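Local coordinates for protein prolyl endopeptidase (Myxococcus xanthus, PDB 2BKL) that probably hydrolyses oligopeptides on the carboxyl side of proline and, more slowly, alanine, as a serine endopeptidase of the prolyl oligopeptidase family, at residues Val108-Pro112 and Asn113-Lys117; Ser467-Pro470 and Trp471-Ala474; Val325-Gly329 and Gly330-Leu334. One frame throughout, in Å; residues are numbered along the deposited sequence.

The three contacts sample both halves of a prolyl oligopeptidase. Interactions 1 and 3 belong to the N-terminal beta-propeller, one at the end of a four-strand antiparallel sheet and the other in a hairpin of a second such sheet; their centres are about 35 Å apart and their nearest atoms about 22 Å. Interaction 2 is a short helix of the alpha/beta-hydrolase domain, with its centre about 32 Å from that of interaction 1 and 38 Å from that of interaction 3. No two of them touch. The bound benzyloxycarbonyl-Ala-Pro takes pocket residues from both halves, among them Trp249 and Ser533, but none from these segments.

Interaction 1 (Val108-Pro112 and Asn113-Lys117); sequences VLLDP and NGWSK
A tight turn, with a short 3-10 piece, follows strand 107-110, an edge strand of one four-strand antiparallel sheet of the beta-propeller, and here Trp115 folds back over Asp111 and Pro112. The strand ends in a classic beta bulge, Leu109 and Leu110 both facing Leu96. Two i to i+3 backbone bonds then wind the chain: Gly114 N to Asp111 O at 3.0 Å and Trp115 N to Pro112 O at 3.1 Å. With CG anti to its own carbonyl carbon (chi1 -67°), the indole is laid across Pro112. Pro112 CA sits 3.5 Å from the centroid of the five-membered ring, almost on the ring normal, a CH-pi contact, while Pro112 CB reaches CE3 at 3.8 Å. Further along, Leu110 CB and CD2 both approach CZ2, coming in at a slant. Trp159 meets the same indole in an edge-to-face pair, and Val121 and Leu123 of strand 121-128 pack on it too.

Asp111 OD1 grips Asn113 twice. It takes the side-chain amide, ND2 at 2.8 Å, on the syn lone pair, with the carboxylate and amide planes 74° apart; the backbone N of Asn113 adds a weak bond to the same oxygen. Asn113 ND2 also bonds to Lys93 O, so the turn is tied to the neighbouring loop. One water lies in the plane of the indole at its edge and accepts from both Trp115 NE1 and Asp111 N, at 2.9 Å from each.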
loop_
_atom_site.group_PDB
_atom_site.type_symbol
_atom_site.label_atom_id
_atom_site.label_comp_id
_atom_site.label_asym_id
_atom_site.label_seq_id
_atom_site.Cartn_x
_atom_site.Cartn_y
_atom_site.Cartn_z
ATOM N N VAL A 108 -16.649 -15.556 17.433
ATOM C CA VAL A 108 -16.307 -14.184 17.127
ATOM C C VAL A 108 -15.494 -13.617 18.279
ATOM O O VAL A 108 -15.870 -13.773 19.441
ATOM C CB VAL A 108 -17.576 -13.325 16.973
ATOM C CG1 VAL A 108 -17.218 -11.842 16.871
ATOM C CG2 VAL A 108 -18.375 -13.760 15.781
ATOM N N LEU A 109 -14.386 -12.963 17.958
ATOM C CA LEU A 109 -13.520 -12.329 18.965
ATOM C C LEU A 109 -13.634 -10.815 18.866
ATOM O O LEU A 109 -13.899 -10.132 19.861
ATOM C CB LEU A 109 -12.055 -12.712 18.743
ATOM C CG LEU A 109 -11.082 -12.248 19.841
ATOM C CD1 LEU A 109 -11.457 -12.734 21.229
ATOM C CD2 LEU A 109 -9.687 -12.716 19.488
ATOM N N LEU A 110 -13.459 -10.277 17.661
ATOM C CA LEU A 110 -13.571 -8.842 17.433
ATOM C C LEU A 110 -14.457 -8.616 16.218
ATOM O O LEU A 110 -14.116 -9.032 15.120
ATOM C CB LEU A 110 -12.224 -8.180 17.206
ATOM C CG LEU A 110 -11.217 -8.181 18.342
ATOM C CD1 LEU A 110 -9.860 -7.668 17.875
ATOM C CD2 LEU A 110 -11.727 -7.399 19.556
ATOM N N ASP A 111 -15.567 -7.909 16.420
ATOM C CA ASP A 111 -16.505 -7.583 15.350
ATOM C C ASP A 111 -16.654 -6.064 15.231
ATOM O O ASP A 111 -17.452 -5.441 15.950
ATOM C CB ASP A 111 -17.853 -8.233 15.630
ATOM C CG ASP A 111 -18.882 -7.948 14.544
ATOM O OD1 ASP A 111 -18.550 -7.237 13.548
ATOM O OD2 ASP A 111 -20.049 -8.401 14.628
ATOM N N PRO A 112 -15.866 -5.448 14.367
ATOM C CA PRO A 112 -15.879 -3.997 14.248
ATOM C C PRO A 112 -17.197 -3.451 13.748
ATOM O O PRO A 112 -17.416 -2.260 13.912
ATOM C CB PRO A 112 -14.747 -3.682 13.260
ATOM C CG PRO A 112 -14.255 -4.940 12.786
ATOM C CD PRO A 112 -14.840 -6.076 13.506
ATOM N N ASN A 113 -18.057 -4.274 13.150
ATOM C CA ASN A 113 -19.395 -3.810 12.792
ATOM C C ASN A 113 -20.184 -3.337 14.010
ATOM O O ASN A 113 -21.110 -2.533 13.862
ATOM C CB ASN A 113 -20.188 -4.888 12.058
ATOM C CG ASN A 113 -19.490 -5.370 10.785
ATOM O OD1 ASN A 113 -19.477 -4.662 9.785
ATOM N ND2 ASN A 113 -18.861 -6.544 10.837
ATOM N N GLY A 114 -19.808 -3.814 15.188
ATOM C CA GLY A 114 -20.482 -3.410 16.417
ATOM C C GLY A 114 -19.809 -2.296 17.193
ATOM O O GLY A 114 -20.304 -1.944 18.278
ATOM N N TRP A 115 -18.755 -1.697 16.639
ATOM C CA TRP A 115 -17.969 -0.667 17.324
ATOM C C TRP A 115 -18.498 0.747 17.182
ATOM O O TRP A 115 -17.986 1.668 17.818
ATOM C CB TRP A 115 -16.516 -0.715 16.861
ATOM C CG TRP A 115 -15.800 -1.940 17.256
ATOM C CD1 TRP A 115 -16.285 -2.998 17.968
ATOM C CD2 TRP A 115 -14.448 -2.269 16.927
ATOM N NE1 TRP A 115 -15.307 -3.949 18.118
ATOM C CE2 TRP A 115 -14.172 -3.517 17.486
ATOM C CE3 TRP A 115 -13.427 -1.622 16.204
ATOM C CZ2 TRP A 115 -12.930 -4.128 17.363
ATOM C CZ3 TRP A 115 -12.221 -2.235 16.076
ATOM C CH2 TRP A 115 -11.967 -3.463 16.678
ATOM N N SER A 116 -19.517 0.907 16.358
ATOM C CA SER A 116 -20.182 2.197 16.142
ATOM C C SER A 116 -21.489 1.898 15.420
ATOM O O SER A 116 -21.686 0.798 14.914
ATOM C CB SER A 116 -19.302 3.143 15.306
ATOM O OG SER A 116 -19.189 2.702 13.955
ATOM N N LYS A 117 -22.395 2.863 15.363
ATOM C CA LYS A 117 -23.691 2.629 14.718
ATOM C C LYS A 117 -23.620 2.759 13.194
ATOM O O LYS A 117 -24.478 2.237 12.470
ATOM C CB LYS A 117 -24.743 3.579 15.297
ATOM C CG LYS A 117 -26.205 3.181 15.005
ATOM C CD LYS A 117 -26.645 1.946 15.812
ATOM C CE LYS A 117 -27.222 0.830 14.921
ATOM N NZ LYS A 117 -28.594 1.150 14.437
HETATM O O HOH W 1 -16.009 -6.649 19.036
HETATM O O HOH W 2 -17.559 0.579 13.373
#

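Interaction 2 (Ser467-Pro470 and Trp471-Ala474); sequences SILP and WLDA
Leu472, in the short helix 469-473, leans back on Ile468 four residues earlier. Its CB lies 3.7 Å from Leu469 O, and CG comes closer still to the carbonyl of Ile468, 3.4 Å from Ile468 O. With CG anti to the carbonyl carbon (chi1 -59°), the branch runs back beside the first turn, and CD1 ends 3.9 Å from Ile468 CD1, the two side chains meeting at a slant. The same methyl approaches Leu469 CD2 at 4.2 Å, so one methyl touches both residues.

Behind this packing the backbone makes i to i+4 bonds: Leu472 N to Ile468 O at 3.1 Å and Asp473 N to Leu469 O at 2.9 Å. Ala474 N closes the last turn on Pro470 O. A water spans Ser467 O and Trp471 N, though its bond to the latter is weak.

The helix joins strands 448-451 and 477-481 as a beta-alpha-beta unit: Trp471 NE1 bonds to Val477 O, Asp473 OD1 bonds to Tyr415 OH, Pro470 packs on helix 56-67, and Ile468 and Trp471 lean on helix 657-674.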
loop_
_atom_site.group_PDB
_atom_site.type_symbol
_atom_site.label_atom_id
_atom_site.label_comp_id
_atom_site.label_asym_id
_atom_site.label_seq_id
_atom_site.Cartn_x
_atom_site.Cartn_y
_atom_site.Cartn_z
ATOM N N SER A 467 -13.698 -5.703 -9.034
ATOM C CA SER A 467 -14.166 -4.404 -9.490
ATOM C C SER A 467 -14.026 -4.160 -10.982
ATOM O O SER A 467 -14.731 -3.327 -11.515
ATOM C CB SER A 467 -13.486 -3.268 -8.722
ATOM O OG SER A 467 -12.083 -3.232 -8.972
ATOM N N ILE A 468 -13.112 -4.866 -11.639
ATOM C CA ILE A 468 -12.889 -4.692 -13.061
ATOM C C ILE A 468 -13.831 -5.546 -13.922
ATOM O O ILE A 468 -13.869 -5.393 -15.130
ATOM C CB ILE A 468 -11.423 -4.974 -13.475
ATOM C CG1 ILE A 468 -11.107 -6.470 -13.468
ATOM C CG2 ILE A 468 -10.446 -4.137 -12.646
ATOM C CD1 ILE A 468 -9.778 -6.774 -14.126
ATOM N N LEU A 469 -14.616 -6.444 -13.329
ATOM C CA LEU A 469 -15.380 -7.378 -14.148
ATOM C C LEU A 469 -16.471 -6.726 -15.029
ATOM O O LEU A 469 -16.558 -7.069 -16.188
ATOM C CB LEU A 469 -15.936 -8.549 -13.332
ATOM C CG LEU A 469 -14.845 -9.470 -12.781
ATOM C CD1 LEU A 469 -15.485 -10.502 -11.850
ATOM C CD2 LEU A 469 -14.082 -10.164 -13.893
ATOM N N PRO A 470 -17.291 -5.795 -14.543
ATOM C CA PRO A 470 -18.236 -5.094 -15.433
ATOM C C PRO A 470 -17.537 -4.381 -16.614
ATOM O O PRO A 470 -18.022 -4.378 -17.748
ATOM C CB PRO A 470 -18.929 -4.111 -14.480
ATOM C CG PRO A 470 -18.853 -4.819 -13.208
ATOM C CD PRO A 470 -17.472 -5.390 -13.137
ATOM N N TRP A 471 -16.334 -3.881 -16.367
ATOM C CA TRP A 471 -15.554 -3.212 -17.401
ATOM C C TRP A 471 -15.165 -4.200 -18.494
ATOM O O TRP A 471 -15.413 -3.943 -19.670
ATOM C CB TRP A 471 -14.336 -2.561 -16.755
ATOM C CG TRP A 471 -13.468 -1.728 -17.663
ATOM C CD1 TRP A 471 -12.228 -2.058 -18.166
ATOM C CD2 TRP A 471 -13.778 -0.446 -18.179
ATOM N NE1 TRP A 471 -11.770 -1.047 -18.971
ATOM C CE2 TRP A 471 -12.684 -0.022 -18.950
ATOM C CE3 TRP A 471 -14.868 0.413 -18.035
ATOM C CZ2 TRP A 471 -12.670 1.211 -19.602
ATOM C CZ3 TRP A 471 -14.845 1.638 -18.661
ATOM C CH2 TRP A 471 -13.743 2.026 -19.429
ATOM N N LEU A 472 -14.639 -5.350 -18.097
ATOM C CA LEU A 472 -14.239 -6.394 -19.041
ATOM C C LEU A 472 -15.455 -6.903 -19.799
ATOM O O LEU A 472 -15.398 -7.119 -21.003
ATOM C CB LEU A 472 -13.563 -7.565 -18.325
ATOM C CG LEU A 472 -12.298 -7.262 -17.507
ATOM C CD1 LEU A 472 -11.728 -8.543 -16.975
ATOM C CD2 LEU A 472 -11.249 -6.498 -18.299
ATOM N N ASP A 473 -16.579 -7.045 -19.100
ATOM C CA ASP A 473 -17.792 -7.569 -19.737
ATOM C C ASP A 473 -18.418 -6.611 -20.739
ATOM O O ASP A 473 -19.132 -7.058 -21.684
ATOM C CB ASP A 473 -18.807 -7.984 -18.667
ATOM C CG ASP A 473 -18.359 -9.207 -17.889
ATOM O OD1 ASP A 473 -17.445 -9.918 -18.374
ATOM O OD2 ASP A 473 -18.857 -9.554 -16.784
ATOM N N ALA A 474 -18.132 -5.330 -20.585
ATOM C CA ALA A 474 -18.544 -4.286 -21.511
ATOM C C ALA A 474 -17.595 -4.144 -22.704
ATOM O O ALA A 474 -17.771 -3.235 -23.519
ATOM C CB ALA A 474 -18.692 -2.950 -20.763
HETATM O O HOH W 3 -15.905 -2.466 -13.756
#

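Interaction 3 (Val325-Gly329 and Gly330-Leu334); sequences VSIVG and GHLSL
Val325, Ile327, Leu332 and Leu334 form the tight side of this pairing. Leu332 CD2 is the meeting point, 4.0 Å from Ile327 CG1, whose side chain runs beside it in the same direction, and 4.1 Å from Val325 CG1, which it meets across the diagonal. Val325 has CG1 anti to its backbone N (chi1 176°), which leaves CG2 beside the backbone N, 3.8 Å from Leu334 CD2. All four are buried, with Ile327 against strands 275-280 and 283-288 of the adjoining sheet and Val325 against Leu287 of the latter strand.

Between the two faces runs the backbone of an antiparallel beta hairpin, strands 321-328 and 331-338, part of one four-strand sheet of the propeller. Ser326 and Ser333 are a hydrogen-bonded pair, and Ser333 N to Ser326 O, at 2.8 Å, is nearly straight at the hydrogen (171°). Val328 and His331 make the next such pair, closing a type I' turn on Gly329 and Gly330, both with positive phi.

The other face is more polar and, at Ser326 and His331, partly exposed. Ser326 OG touches Ser333 CB at 3.4 Å, but the two hydroxyls turn to the loop beyond: Ser326 OG bonds to Leu368 O and Ser333 OG to Asn367 OD1. Val328 CG2 adds an apolar touch on Ser333 CB. At the partly exposed turn, the His331 ring turns its edge to Gly329, and ND1 donates to Gly329 O at 2.9 Å; the oxygen lies close to the ring plane, while the nitrogen stands above the plane of the carbonyl.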
loop_
_atom_site.group_PDB
_atom_site.type_symbol
_atom_site.label_atom_id
_atom_site.label_comp_id
_atom_site.label_asym_id
_atom_site.label_seq_id
_atom_site.Cartn_x
_atom_site.Cartn_y
_atom_site.Cartn_z
ATOM N N VAL A 325 12.081 -13.184 2.828
ATOM C CA VAL A 325 12.539 -14.430 3.397
ATOM C C VAL A 325 11.760 -14.637 4.654
ATOM O O VAL A 325 11.696 -13.745 5.509
ATOM C CB VAL A 325 14.020 -14.370 3.799
ATOM C CG1 VAL A 325 14.420 -15.661 4.470
ATOM C CG2 VAL A 325 14.867 -14.090 2.614
ATOM N N SER A 326 11.207 -15.834 4.794
ATOM C CA SER A 326 10.580 -16.234 6.039
ATOM C C SER A 326 11.172 -17.535 6.531
ATOM O O SER A 326 11.636 -18.366 5.749
ATOM C CB SER A 326 9.080 -16.368 5.891
ATOM O OG SER A 326 8.740 -17.424 5.018
ATOM N N ILE A 327 11.208 -17.702 7.840
ATOM C CA ILE A 327 11.657 -18.947 8.408
ATOM C C ILE A 327 10.430 -19.718 8.846
ATOM O O ILE A 327 9.693 -19.292 9.747
ATOM C CB ILE A 327 12.579 -18.700 9.614
ATOM C CG1 ILE A 327 13.736 -17.768 9.238
ATOM C CG2 ILE A 327 13.071 -20.032 10.152
ATOM C CD1 ILE A 327 14.650 -17.395 10.410
ATOM N N VAL A 328 10.185 -20.829 8.163
ATOM C CA VAL A 328 9.030 -21.672 8.430
ATOM C C VAL A 328 9.437 -23.125 8.475
ATOM O O VAL A 328 10.237 -23.588 7.666
ATOM C CB VAL A 328 7.936 -21.468 7.366
ATOM C CG1 VAL A 328 7.261 -20.130 7.533
ATOM C CG2 VAL A 328 8.463 -21.668 5.910
ATOM N N GLY A 329 8.936 -23.838 9.469
ATOM C CA GLY A 329 9.198 -25.262 9.553
ATOM C C GLY A 329 10.663 -25.633 9.489
ATOM O O GLY A 329 11.014 -26.609 8.819
ATOM N N GLY A 330 11.511 -24.826 10.101
ATOM C CA GLY A 330 12.941 -25.145 10.157
ATOM C C GLY A 330 13.685 -24.944 8.854
ATOM O O GLY A 330 14.802 -25.427 8.701
ATOM N N HIS A 331 13.069 -24.211 7.929
ATOM C CA HIS A 331 13.595 -23.932 6.594
ATOM C C HIS A 331 13.452 -22.441 6.277
ATOM O O HIS A 331 12.748 -21.693 6.974
ATOM C CB HIS A 331 12.800 -24.717 5.540
ATOM C CG HIS A 331 13.079 -26.190 5.529
ATOM N ND1 HIS A 331 12.768 -27.011 6.588
ATOM C CD2 HIS A 331 13.625 -26.988 4.584
ATOM C CE1 HIS A 331 13.151 -28.248 6.317
ATOM N NE2 HIS A 331 13.659 -28.268 5.096
ATOM N N LEU A 332 14.153 -21.995 5.241
ATOM C CA LEU A 332 13.946 -20.679 4.634
ATOM C C LEU A 332 12.945 -20.770 3.499
ATOM O O LEU A 332 13.038 -21.653 2.672
ATOM C CB LEU A 332 15.271 -20.147 4.092
ATOM C CG LEU A 332 16.398 -19.970 5.119
ATOM C CD1 LEU A 332 17.635 -19.507 4.397
ATOM C CD2 LEU A 332 16.042 -19.017 6.226
ATOM N N SER A 333 11.991 -19.850 3.453
ATOM C CA SER A 333 11.076 -19.693 2.320
ATOM C C SER A 333 11.396 -18.372 1.641
ATOM O O SER A 333 11.372 -17.348 2.267
ATOM C CB SER A 333 9.615 -19.755 2.754
ATOM O OG SER A 333 8.769 -19.751 1.613
ATOM N N LEU A 334 11.712 -18.457 0.359
ATOM C CA LEU A 334 12.268 -17.344 -0.414
ATOM C C LEU A 334 11.257 -16.976 -1.501
ATOM O O LEU A 334 10.928 -17.784 -2.385
ATOM C CB LEU A 334 13.590 -17.745 -1.053
ATOM C CG LEU A 334 14.665 -18.382 -0.150
ATOM C CD1 LEU A 334 15.826 -18.917 -0.945
ATOM C CD2 LEU A 334 15.134 -17.368 0.785
#